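Local coordinates for periplasmic binding protein (Veillonella parvula, PDB 4N01) that probably binds a solute in the periplasm, consistent with the substrate-capturing component of an uptake system, though its ligand is not established, at residues Trp46-Phe57 against Ile146-Ile154; Thr64-Glu75 against Lys85-Ile96. One frame throughout, in Å; residues are numbered along the deposited sequence.

Contact 1 of 2, residues Trp46-Phe57 against Ile146-Ile154; sequences WSETFDGTKTDF and ISQKVNIWI
Trp46 turns its CG into the position between backbone N and carbonyl carbon (chi1 72°), which lays the indole beside Trp153, whose own CG stands anti to the backbone N. The two indoles meet edge-to-face, their planes 88° apart: CD1 of Trp153 comes down on the Trp46 face, 3.5 Å from Trp46 CD1, while Phe57 CB lies over the opposite face. In the plane of the Trp46 ring, NE1 gives a short, nearly straight hydrogen bond to Ile152 O, 2.7 Å away, which fixes the rotation of the indole. Further along strand 46-50, Glu48 bends at chi2 and receives Ile154 N on OE2 at 3.0 Å, from above the carboxylate plane; a water lies within hydrogen-bonding reach of both this oxygen and Ile154 O. These residues place a two-stranded antiparallel hairpin, closed by a type I' turn from Phe50 to Thr53, against the edge strand 151-153 of the parallel sheet in one lobe of the binding-protein fold, strand 46-50 crossing strand 151-153 at 86°. The hairpin meets it with its own side chains, two of them bonded to the strand's backbone, instead of extending the sheet. The Phe57 ring has Ile152 O over one face and Asn151 OD1 at its edge, 3.3 Å from Phe57 CD1. Ile146 CD1 reaches tip to tip toward Thr55 OG1, and Phe50 rests its CZ 3.6 Å from Ile152 CG2 and its CE1 against Ile154 CD1.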
loop_
_atom_site.group_PDB
_atom_site.type_symbol
_atom_site.label_atom_id
_atom_site.label_comp_id
_atom_site.label_asym_id
_atom_site.label_seq_id
_atom_site.Cartn_x
_atom_site.Cartn_y
_atom_site.Cartn_z
ATOM N N TRP A 46 13.150 -15.123 -9.800
ATOM C CA TRP A 46 13.073 -13.665 -9.738
ATOM C C TRP A 46 14.405 -13.112 -9.254
ATOM O O TRP A 46 15.285 -13.881 -8.869
ATOM C CB TRP A 46 11.920 -13.204 -8.832
ATOM C CG TRP A 46 12.137 -13.410 -7.350
ATOM C CD1 TRP A 46 12.582 -12.476 -6.447
ATOM C CD2 TRP A 46 11.895 -14.606 -6.596
ATOM N NE1 TRP A 46 12.639 -13.021 -5.189
ATOM C CE2 TRP A 46 12.217 -14.332 -5.250
ATOM C CE3 TRP A 46 11.432 -15.893 -6.926
ATOM C CZ2 TRP A 46 12.090 -15.280 -4.234
ATOM C CZ3 TRP A 46 11.312 -16.847 -5.917
ATOM C CH2 TRP A 46 11.646 -16.535 -4.587
ATOM N N SER A 47 14.552 -11.789 -9.288
ATOM C CA SER A 47 15.770 -11.121 -8.823
ATOM C C SER A 47 15.432 -9.953 -7.904
ATOM O O SER A 47 14.395 -9.305 -8.067
ATOM C CB SER A 47 16.574 -10.563 -10.011
ATOM O OG SER A 47 17.021 -11.600 -10.866
ATOM N N GLU A 48 16.319 -9.670 -6.953
ATOM C CA GLU A 48 16.244 -8.430 -6.179
ATOM C C GLU A 48 17.632 -7.794 -6.099
ATOM O O GLU A 48 18.643 -8.480 -6.253
ATOM C CB GLU A 48 15.701 -8.676 -4.761
ATOM C CG GLU A 48 14.382 -9.450 -4.687
ATOM C CD GLU A 48 13.201 -8.685 -5.259
ATOM O OE1 GLU A 48 13.305 -7.453 -5.477
ATOM O OE2 GLU A 48 12.145 -9.319 -5.495
ATOM N N THR A 49 17.678 -6.486 -5.857
ATOM C CA THR A 49 18.950 -5.778 -5.736
ATOM C C THR A 49 18.997 -4.989 -4.436
ATOM O O THR A 49 18.094 -4.200 -4.150
ATOM C CB THR A 49 19.184 -4.835 -6.925
ATOM O OG1 THR A 49 19.298 -5.613 -8.127
ATOM C CG2 THR A 49 20.469 -4.026 -6.725
ATOM N N PHE A 50 20.034 -5.227 -3.636
ATOM C CA PHE A 50 20.203 -4.526 -2.362
ATOM C C PHE A 50 21.618 -3.970 -2.281
ATOM O O PHE A 50 22.580 -4.736 -2.368
ATOM C CB PHE A 50 19.987 -5.480 -1.182
ATOM C CG PHE A 50 18.672 -6.215 -1.216
ATOM C CD1 PHE A 50 17.512 -5.617 -0.750
ATOM C CD2 PHE A 50 18.608 -7.517 -1.689
ATOM C CE1 PHE A 50 16.304 -6.301 -0.770
ATOM C CE2 PHE A 50 17.409 -8.206 -1.710
ATOM C CZ PHE A 50 16.252 -7.596 -1.251
ATOM N N ASP A 51 21.738 -2.655 -2.099
ATOM C CA ASP A 51 23.041 -1.985 -2.041
ATOM C C ASP A 51 23.887 -2.305 -3.267
ATOM O O ASP A 51 25.074 -2.606 -3.149
ATOM C CB ASP A 51 23.815 -2.368 -0.770
ATOM C CG ASP A 51 23.306 -1.657 0.471
ATOM O OD1 ASP A 51 22.134 -1.220 0.487
ATOM O OD2 ASP A 51 24.089 -1.543 1.439
ATOM N N GLY A 52 23.264 -2.260 -4.440
ATOM C CA GLY A 52 23.974 -2.492 -5.685
ATOM C C GLY A 52 24.309 -3.944 -5.970
ATOM O O GLY A 52 24.843 -4.263 -7.033
ATOM N N THR A 53 24.008 -4.832 -5.026
ATOM C CA THR A 53 24.259 -6.252 -5.237
ATOM C C THR A 53 22.988 -6.950 -5.705
ATOM O O THR A 53 21.989 -7.003 -4.980
ATOM C CB THR A 53 24.775 -6.952 -3.960
ATOM O OG1 THR A 53 25.961 -6.295 -3.493
ATOM C CG2 THR A 53 25.091 -8.413 -4.255
ATOM N N LYS A 54 23.027 -7.488 -6.920
ATOM C CA LYS A 54 21.876 -8.192 -7.478
ATOM C C LYS A 54 21.956 -9.691 -7.205
ATOM O O LYS A 54 22.962 -10.327 -7.511
ATOM C CB LYS A 54 21.784 -7.941 -8.986
ATOM C CG LYS A 54 20.707 -8.763 -9.672
ATOM C CD LYS A 54 20.607 -8.418 -11.143
ATOM C CE LYS A 54 19.520 -9.244 -11.806
ATOM N NZ LYS A 54 19.300 -8.844 -13.223
ATOM N N THR A 55 20.893 -10.254 -6.634
ATOM C CA THR A 55 20.851 -11.683 -6.330
ATOM C C THR A 55 19.711 -12.371 -7.096
ATOM O O THR A 55 18.594 -11.845 -7.183
ATOM C CB THR A 55 20.685 -11.914 -4.808
ATOM O OG1 THR A 55 21.711 -11.200 -4.106
ATOM C CG2 THR A 55 20.778 -13.403 -4.457
ATOM N N ASP A 56 20.000 -13.535 -7.668
ATOM C CA ASP A 56 18.971 -14.316 -8.349
ATOM C C ASP A 56 18.386 -15.333 -7.383
ATOM O O ASP A 56 19.121 -15.983 -6.641
ATOM C CB ASP A 56 19.540 -15.023 -9.578
ATOM C CG ASP A 56 19.852 -14.061 -10.706
ATOM O OD1 ASP A 56 19.077 -13.097 -10.893
ATOM O OD2 ASP A 56 20.875 -14.251 -11.400
ATOM N N PHE A 57 17.064 -15.460 -7.394
ATOM C CA PHE A 57 16.373 -16.406 -6.514
ATOM C C PHE A 57 15.544 -17.406 -7.319
ATOM O O PHE A 57 15.094 -17.100 -8.430
ATOM C CB PHE A 57 15.446 -15.654 -5.545
ATOM C CG PHE A 57 16.161 -14.682 -4.635
ATOM C CD1 PHE A 57 16.804 -15.133 -3.484
ATOM C CD2 PHE A 57 16.184 -13.326 -4.925
ATOM C CE1 PHE A 57 17.459 -14.241 -2.639
ATOM C CE2 PHE A 57 16.836 -12.421 -4.083
ATOM C CZ PHE A 57 17.469 -12.876 -2.940
ATOM N N ILE A 146 20.516 -13.544 3.052
ATOM C CA ILE A 146 21.003 -14.304 1.906
ATOM C C ILE A 146 22.131 -15.261 2.303
ATOM O O ILE A 146 22.192 -16.383 1.804
ATOM C CB ILE A 146 21.381 -13.349 0.746
ATOM C CG1 ILE A 146 20.121 -12.608 0.286
ATOM C CG2 ILE A 146 22.005 -14.101 -0.406
ATOM C CD1 ILE A 146 20.381 -11.474 -0.712
ATOM N N SER A 147 22.994 -14.839 3.229
ATOM C CA SER A 147 24.015 -15.731 3.795
ATOM C C SER A 147 23.420 -17.008 4.368
ATOM O O SER A 147 24.044 -18.071 4.326
ATOM C CB SER A 147 24.794 -15.028 4.908
ATOM O OG SER A 147 25.851 -14.257 4.376
ATOM N N GLN A 148 22.210 -16.895 4.909
ATOM C CA GLN A 148 21.557 -18.011 5.576
ATOM C C GLN A 148 20.541 -18.684 4.663
ATOM O O GLN A 148 19.634 -19.368 5.142
ATOM C CB GLN A 148 20.866 -17.512 6.848
ATOM C CG GLN A 148 21.805 -16.798 7.805
ATOM C CD GLN A 148 22.828 -17.733 8.416
ATOM O OE1 GLN A 148 22.472 -18.752 9.009
ATOM N NE2 GLN A 148 24.105 -17.396 8.267
ATOM N N LYS A 149 20.688 -18.463 3.357
ATOM C CA LYS A 149 19.871 -19.127 2.333
ATOM C C LYS A 149 18.396 -18.720 2.322
ATOM O O LYS A 149 17.560 -19.407 1.733
ATOM C CB LYS A 149 19.999 -20.653 2.429
ATOM C CG LYS A 149 21.432 -21.174 2.360
ATOM C CD LYS A 149 21.486 -22.660 2.704
ATOM C CE LYS A 149 22.860 -23.260 2.424
ATOM N NZ LYS A 149 22.927 -24.696 2.813
ATOM N N VAL A 150 18.072 -17.596 2.951
ATOM C CA VAL A 150 16.712 -17.074 2.885
ATOM C C VAL A 150 16.472 -16.445 1.509
ATOM O O VAL A 150 17.295 -15.656 1.039
ATOM C CB VAL A 150 16.471 -16.000 3.978
ATOM C CG1 VAL A 150 15.073 -15.385 3.847
ATOM C CG2 VAL A 150 16.685 -16.598 5.370
ATOM N N ASN A 151 15.358 -16.800 0.867
ATOM C CA ASN A 151 14.928 -16.153 -0.375
ATOM C C ASN A 151 14.140 -14.886 -0.068
ATOM O O ASN A 151 13.201 -14.918 0.732
ATOM C CB ASN A 151 14.056 -17.114 -1.193
ATOM C CG ASN A 151 14.850 -18.286 -1.759
ATOM O OD1 ASN A 151 15.964 -18.105 -2.255
ATOM N ND2 ASN A 151 14.287 -19.489 -1.678
ATOM N N ILE A 152 14.503 -13.771 -0.702
ATOM C CA ILE A 152 13.822 -12.509 -0.453
ATOM C C ILE A 152 13.057 -12.094 -1.697
ATOM O O ILE A 152 13.600 -12.121 -2.806
ATOM C CB ILE A 152 14.821 -11.388 -0.117
ATOM C CG1 ILE A 152 15.681 -11.791 1.081
ATOM C CG2 ILE A 152 14.082 -10.087 0.174
ATOM C CD1 ILE A 152 16.781 -10.790 1.414
ATOM N N TRP A 153 11.798 -11.712 -1.518
ATOM C CA TRP A 153 10.968 -11.257 -2.630
ATOM C C TRP A 153 10.269 -9.980 -2.237
ATOM O O TRP A 153 9.710 -9.888 -1.144
ATOM C CB TRP A 153 9.903 -12.302 -2.965
ATOM C CG TRP A 153 8.986 -11.851 -4.055
ATOM C CD1 TRP A 153 9.263 -11.810 -5.388
ATOM C CD2 TRP A 153 7.647 -11.359 -3.905
ATOM N NE1 TRP A 153 8.178 -11.330 -6.080
ATOM C CE2 TRP A 153 7.172 -11.049 -5.192
ATOM C CE3 TRP A 153 6.805 -11.155 -2.806
ATOM C CZ2 TRP A 153 5.889 -10.543 -5.415
ATOM C CZ3 TRP A 153 5.529 -10.659 -3.028
ATOM C CH2 TRP A 153 5.086 -10.361 -4.325
ATOM N N ILE A 154 10.277 -8.997 -3.129
ATOM C CA ILE A 154 9.610 -7.722 -2.862
ATOM C C ILE A 154 8.656 -7.401 -4.006
ATOM O O ILE A 154 9.057 -7.464 -5.173
ATOM C CB ILE A 154 10.640 -6.578 -2.754
ATOM C CG1 ILE A 154 11.591 -6.848 -1.581
ATOM C CG2 ILE A 154 9.938 -5.226 -2.580
ATOM C CD1 ILE A 154 12.775 -5.914 -1.542
HETATM O O HOH W 1 10.278 -8.369 -7.245
#

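Contact 2 of 2, residues Thr64-Glu75 against Lys85-Ile96; sequences THAVSMSQATTE and KMAGTAFKEEEI
Ala66 N bonds to Lys85 O and Ser68 N to Gly88 O as strands 66-68 and 86-90 pair in parallel, the two strands of a right-handed beta-alpha-beta crossover with helix 71-79 as the connecting helix. A beta bulge shifts the register by one between Ala66 and Val67; there Ala66 O takes Ala87 N at 2.6 Å and, weakly, Gly88 N. Side-chain packing is slight: Ala87 CB packs on His65 CB, and Thr89 CG2 crosses the Thr74 side chain at about a right angle, nearest to OG1.

Polar side-chain contact centres on Gln71. With CG anti to the backbone N (chi1 -179°) and the chain extended, its amide reaches the loop after strand 86-90. OE1 accepts from Glu93 N at 2.6 Å, nearly along the C=O axis, and from Glu94 N at 2.9 Å in the carbonyl plane on a lone pair; NE2 bonds weakly to Glu94 O and Glu95 O. A leucine here would probably leave the amide N-H groups of Glu93 and Glu94 without their shared acceptor and allow the loop to shift. Glu75 OE2, also in a salt bridge with Arg319, takes Gln71 NE2 from above its carboxylate plane.

Water extends the network, one molecule linking Gln71 N, Phe91 O and Glu93 OE2. Another donates to Ala90 O at 2.6 Å and lies 2.8 Å from Thr74 OG1.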
loop_
_atom_site.group_PDB
_atom_site.type_symbol
_atom_site.label_atom_id
_atom_site.label_comp_id
_atom_site.label_asym_id
_atom_site.label_seq_id
_atom_site.Cartn_x
_atom_site.Cartn_y
_atom_site.Cartn_z
ATOM N N THR A 64 7.952 -22.840 3.311
ATOM C CA THR A 64 7.146 -23.382 4.397
ATOM C C THR A 64 7.322 -22.587 5.681
ATOM O O THR A 64 6.571 -22.777 6.640
ATOM C CB THR A 64 7.518 -24.834 4.681
ATOM O OG1 THR A 64 8.861 -24.886 5.176
ATOM C CG2 THR A 64 7.404 -25.656 3.415
ATOM N N HIS A 65 8.337 -21.726 5.702
ATOM C CA HIS A 65 8.620 -20.874 6.855
ATOM C C HIS A 65 8.809 -19.415 6.432
ATOM O O HIS A 65 9.880 -18.829 6.632
ATOM C CB HIS A 65 9.864 -21.364 7.590
ATOM C CG HIS A 65 9.651 -22.630 8.356
ATOM N ND1 HIS A 65 9.360 -23.839 7.742
ATOM C CD2 HIS A 65 9.666 -22.888 9.682
ATOM C CE1 HIS A 65 9.216 -24.772 8.657
ATOM N NE2 HIS A 65 9.395 -24.224 9.851
ATOM N N ALA A 66 7.764 -18.828 5.857
ATOM C CA ALA A 66 7.857 -17.485 5.297
ATOM C C ALA A 66 7.667 -16.424 6.377
ATOM O O ALA A 66 6.847 -16.600 7.285
ATOM C CB ALA A 66 6.820 -17.306 4.213
ATOM N N VAL A 67 8.436 -15.343 6.286
ATOM C CA VAL A 67 8.317 -14.236 7.224
ATOM C C VAL A 67 7.947 -12.975 6.466
ATOM O O VAL A 67 8.599 -12.614 5.479
ATOM C CB VAL A 67 9.625 -13.983 8.006
ATOM C CG1 VAL A 67 9.535 -12.670 8.790
ATOM C CG2 VAL A 67 9.925 -15.164 8.957
ATOM N N SER A 68 6.896 -12.304 6.921
ATOM C CA SER A 68 6.526 -11.033 6.327
ATOM C C SER A 68 6.952 -9.893 7.252
ATOM O O SER A 68 6.560 -9.853 8.418
ATOM C CB SER A 68 5.022 -10.970 6.074
ATOM O OG SER A 68 4.666 -9.664 5.652
HETATM N N MSE A 69 7.759 -8.976 6.726
HETATM C CA MSE A 69 8.309 -7.879 7.521
HETATM C C MSE A 69 7.441 -6.620 7.492
HETATM O O MSE A 69 7.775 -5.627 8.137
HETATM C CB MSE A 69 9.714 -7.518 7.013
HETATM C CG MSE A 69 10.723 -8.649 7.075
HETATM SE SE MSE A 69 11.370 -9.035 8.876
HETATM C CE MSE A 69 12.767 -7.657 8.984
ATOM N N SER A 70 6.342 -6.644 6.738
ATOM C CA SER A 70 5.494 -5.454 6.604
ATOM C C SER A 70 4.026 -5.841 6.596
ATOM O O SER A 70 3.675 -6.954 6.190
ATOM C CB SER A 70 5.813 -4.713 5.303
ATOM O OG SER A 70 7.206 -4.430 5.210
ATOM N N GLN A 71 3.155 -4.932 7.023
ATOM C CA GLN A 71 1.740 -5.277 7.065
ATOM C C GLN A 71 1.154 -5.536 5.678
ATOM O O GLN A 71 0.302 -6.424 5.516
ATOM C CB GLN A 71 0.918 -4.207 7.782
ATOM C CG GLN A 71 -0.559 -4.571 7.851
ATOM C CD GLN A 71 -1.341 -3.684 8.793
ATOM O OE1 GLN A 71 -0.760 -2.932 9.588
ATOM N NE2 GLN A 71 -2.671 -3.756 8.705
ATOM N N ALA A 72 1.603 -4.762 4.690
ATOM C CA ALA A 72 1.080 -4.883 3.334
ATOM C C ALA A 72 1.352 -6.270 2.747
ATOM O O ALA A 72 0.445 -6.899 2.197
ATOM C CB ALA A 72 1.637 -3.791 2.432
ATOM N N THR A 73 2.580 -6.761 2.879
ATOM C CA THR A 73 2.877 -8.104 2.394
ATOM C C THR A 73 2.228 -9.176 3.271
ATOM O O THR A 73 1.893 -10.257 2.787
ATOM C CB THR A 73 4.393 -8.357 2.264
ATOM O OG1 THR A 73 5.034 -8.015 3.495
ATOM C CG2 THR A 73 4.992 -7.516 1.120
ATOM N N THR A 74 2.039 -8.893 4.559
ATOM C CA THR A 74 1.286 -9.813 5.422
ATOM C C THR A 74 -0.136 -10.002 4.901
ATOM O O THR A 74 -0.631 -11.132 4.811
ATOM C CB THR A 74 1.235 -9.324 6.879
ATOM O OG1 THR A 74 2.530 -9.465 7.471
ATOM C CG2 THR A 74 0.218 -10.132 7.701
ATOM N N GLU A 75 -0.788 -8.899 4.539
ATOM C CA GLU A 75 -2.146 -8.983 4.012
ATOM C C GLU A 75 -2.192 -9.692 2.662
ATOM O O GLU A 75 -3.090 -10.501 2.425
ATOM C CB GLU A 75 -2.838 -7.600 4.008
ATOM C CG GLU A 75 -2.986 -7.075 5.447
ATOM C CD GLU A 75 -3.756 -5.765 5.591
ATOM O OE1 GLU A 75 -4.009 -5.069 4.575
ATOM O OE2 GLU A 75 -4.114 -5.425 6.750
ATOM N N LYS A 85 1.867 -21.493 5.704
ATOM C CA LYS A 85 3.242 -21.417 5.213
ATOM C C LYS A 85 4.048 -20.305 5.892
ATOM O O LYS A 85 5.205 -20.058 5.526
ATOM C CB LYS A 85 3.243 -21.189 3.697
ATOM C CG LYS A 85 2.465 -22.242 2.911
ATOM C CD LYS A 85 3.090 -23.620 3.079
ATOM C CE LYS A 85 2.265 -24.687 2.367
ATOM N NZ LYS A 85 2.823 -25.062 1.037
HETATM N N MSE A 86 3.429 -19.625 6.857
HETATM C CA MSE A 86 4.026 -18.425 7.453
HETATM C C MSE A 86 4.617 -18.673 8.835
HETATM O O MSE A 86 3.937 -19.161 9.744
HETATM C CB MSE A 86 3.004 -17.286 7.473
HETATM C CG MSE A 86 2.557 -16.937 6.066
HETATM SE SE MSE A 86 1.065 -15.716 5.959
HETATM C CE MSE A 86 1.966 -14.164 6.735
ATOM N N ALA A 87 5.898 -18.346 8.988
ATOM C CA ALA A 87 6.575 -18.544 10.269
ATOM C C ALA A 87 6.530 -17.293 11.144
ATOM O O ALA A 87 6.828 -17.347 12.334
ATOM C CB ALA A 87 8.002 -18.973 10.047
ATOM N N GLY A 88 6.169 -16.160 10.565
ATOM C CA GLY A 88 6.100 -14.952 11.367
ATOM C C GLY A 88 5.681 -13.722 10.590
ATOM O O GLY A 88 5.851 -13.662 9.376
ATOM N N THR A 89 5.135 -12.741 11.301
ATOM C CA THR A 89 4.851 -11.434 10.711
ATOM C C THR A 89 5.464 -10.344 11.580
ATOM O O THR A 89 5.779 -10.575 12.749
ATOM C CB THR A 89 3.348 -11.152 10.616
ATOM O OG1 THR A 89 2.788 -11.144 11.937
ATOM C CG2 THR A 89 2.664 -12.205 9.756
ATOM N N ALA A 90 5.602 -9.147 11.017
ATOM C CA ALA A 90 6.200 -8.043 11.758
ATOM C C ALA A 90 5.623 -6.708 11.340
ATOM O O ALA A 90 4.994 -6.584 10.281
ATOM C CB ALA A 90 7.703 -8.035 11.584
ATOM N N PHE A 91 5.846 -5.717 12.194
ATOM C CA PHE A 91 5.551 -4.325 11.892
ATOM C C PHE A 91 4.107 -4.069 11.454
ATOM O O PHE A 91 3.864 -3.452 10.415
ATOM C CB PHE A 91 6.549 -3.786 10.864
ATOM C CG PHE A 91 7.031 -2.401 11.169
ATOM C CD1 PHE A 91 8.390 -2.113 11.189
ATOM C CD2 PHE A 91 6.126 -1.386 11.446
ATOM C CE1 PHE A 91 8.838 -0.834 11.485
ATOM C CE2 PHE A 91 6.564 -0.102 11.737
ATOM C CZ PHE A 91 7.923 0.172 11.755
ATOM N N LYS A 92 3.151 -4.537 12.253
ATOM C CA LYS A 92 1.753 -4.174 12.037
ATOM C C LYS A 92 1.614 -2.657 12.230
ATOM O O LYS A 92 2.120 -2.115 13.214
ATOM C CB LYS A 92 0.865 -4.914 13.041
ATOM C CG LYS A 92 -0.598 -4.488 12.994
ATOM C CD LYS A 92 -1.446 -5.313 13.962
ATOM C CE LYS A 92 -2.884 -4.802 13.991
ATOM N NZ LYS A 92 -3.578 -5.111 15.275
ATOM N N GLU A 93 0.950 -1.976 11.296
ATOM C CA GLU A 93 0.825 -0.508 11.349
ATOM C C GLU A 93 -0.566 -0.019 11.723
ATOM O O GLU A 93 -0.729 1.087 12.238
ATOM C CB GLU A 93 1.194 0.117 9.996
ATOM C CG GLU A 93 2.640 -0.062 9.588
ATOM C CD GLU A 93 2.893 0.384 8.160
ATOM O OE1 GLU A 93 2.318 1.417 7.736
ATOM O OE2 GLU A 93 3.661 -0.306 7.454
ATOM N N GLU A 94 -1.574 -0.831 11.433
ATOM C CA GLU A 94 -2.967 -0.439 11.643
ATOM C C GLU A 94 -3.795 -1.705 11.744
ATOM O O GLU A 94 -3.254 -2.799 11.567
ATOM C CB GLU A 94 -3.458 0.444 10.484
ATOM C CG GLU A 94 -3.071 -0.050 9.091
ATOM C CD GLU A 94 -3.662 0.795 7.956
ATOM O OE1 GLU A 94 -4.873 0.640 7.664
ATOM O OE2 GLU A 94 -2.921 1.609 7.336
ATOM N N GLU A 95 -5.094 -1.567 12.029
ATOM C CA GLU A 95 -5.986 -2.726 12.126
ATOM C C GLU A 95 -5.887 -3.585 10.871
ATOM O O GLU A 95 -5.903 -3.068 9.752
ATOM C CB GLU A 95 -7.447 -2.292 12.330
ATOM C CG GLU A 95 -8.431 -3.463 12.486
ATOM C CD GLU A 95 -9.895 -3.054 12.357
ATOM O OE1 GLU A 95 -10.196 -2.085 11.624
ATOM O OE2 GLU A 95 -10.755 -3.712 12.983
ATOM N N ILE A 96 -5.771 -4.894 11.067
ATOM C CA ILE A 96 -5.696 -5.832 9.949
ATOM C C ILE A 96 -7.009 -5.750 9.173
ATOM O O ILE A 96 -8.071 -5.599 9.772
ATOM C CB ILE A 96 -5.487 -7.266 10.468
ATOM C CG1 ILE A 96 -4.178 -7.331 11.263
ATOM C CG2 ILE A 96 -5.483 -8.278 9.317
ATOM C CD1 ILE A 96 -2.970 -6.866 10.480
HETATM O O HOH W 2 4.518 -2.504 8.027
HETATM O O HOH W 3 2.764 -2.106 5.096
HETATM O O HOH W 4 2.661 -7.630 9.640
#

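In the fold
Both contacts reach the same five-stranded parallel sheet, but at different places. Contact 2 pairs two inner strands, 66-68 and 86-90, whereas contact 1 meets strand 151-153, outermost on the side away from 86-90. Strand 127-129 lies between them, and the centres of the contacts are about 19 Å apart. Contact 1 is the more buried, an aromatic and aliphatic interface with few polar links; contact 2 buries more surface but is partly exposed and mostly backbone and amide hydrogen bonding, with several waters. Along the chain, contact 2 is nested within the loop closed by contact 1, strand 66-68 following strand 53-59.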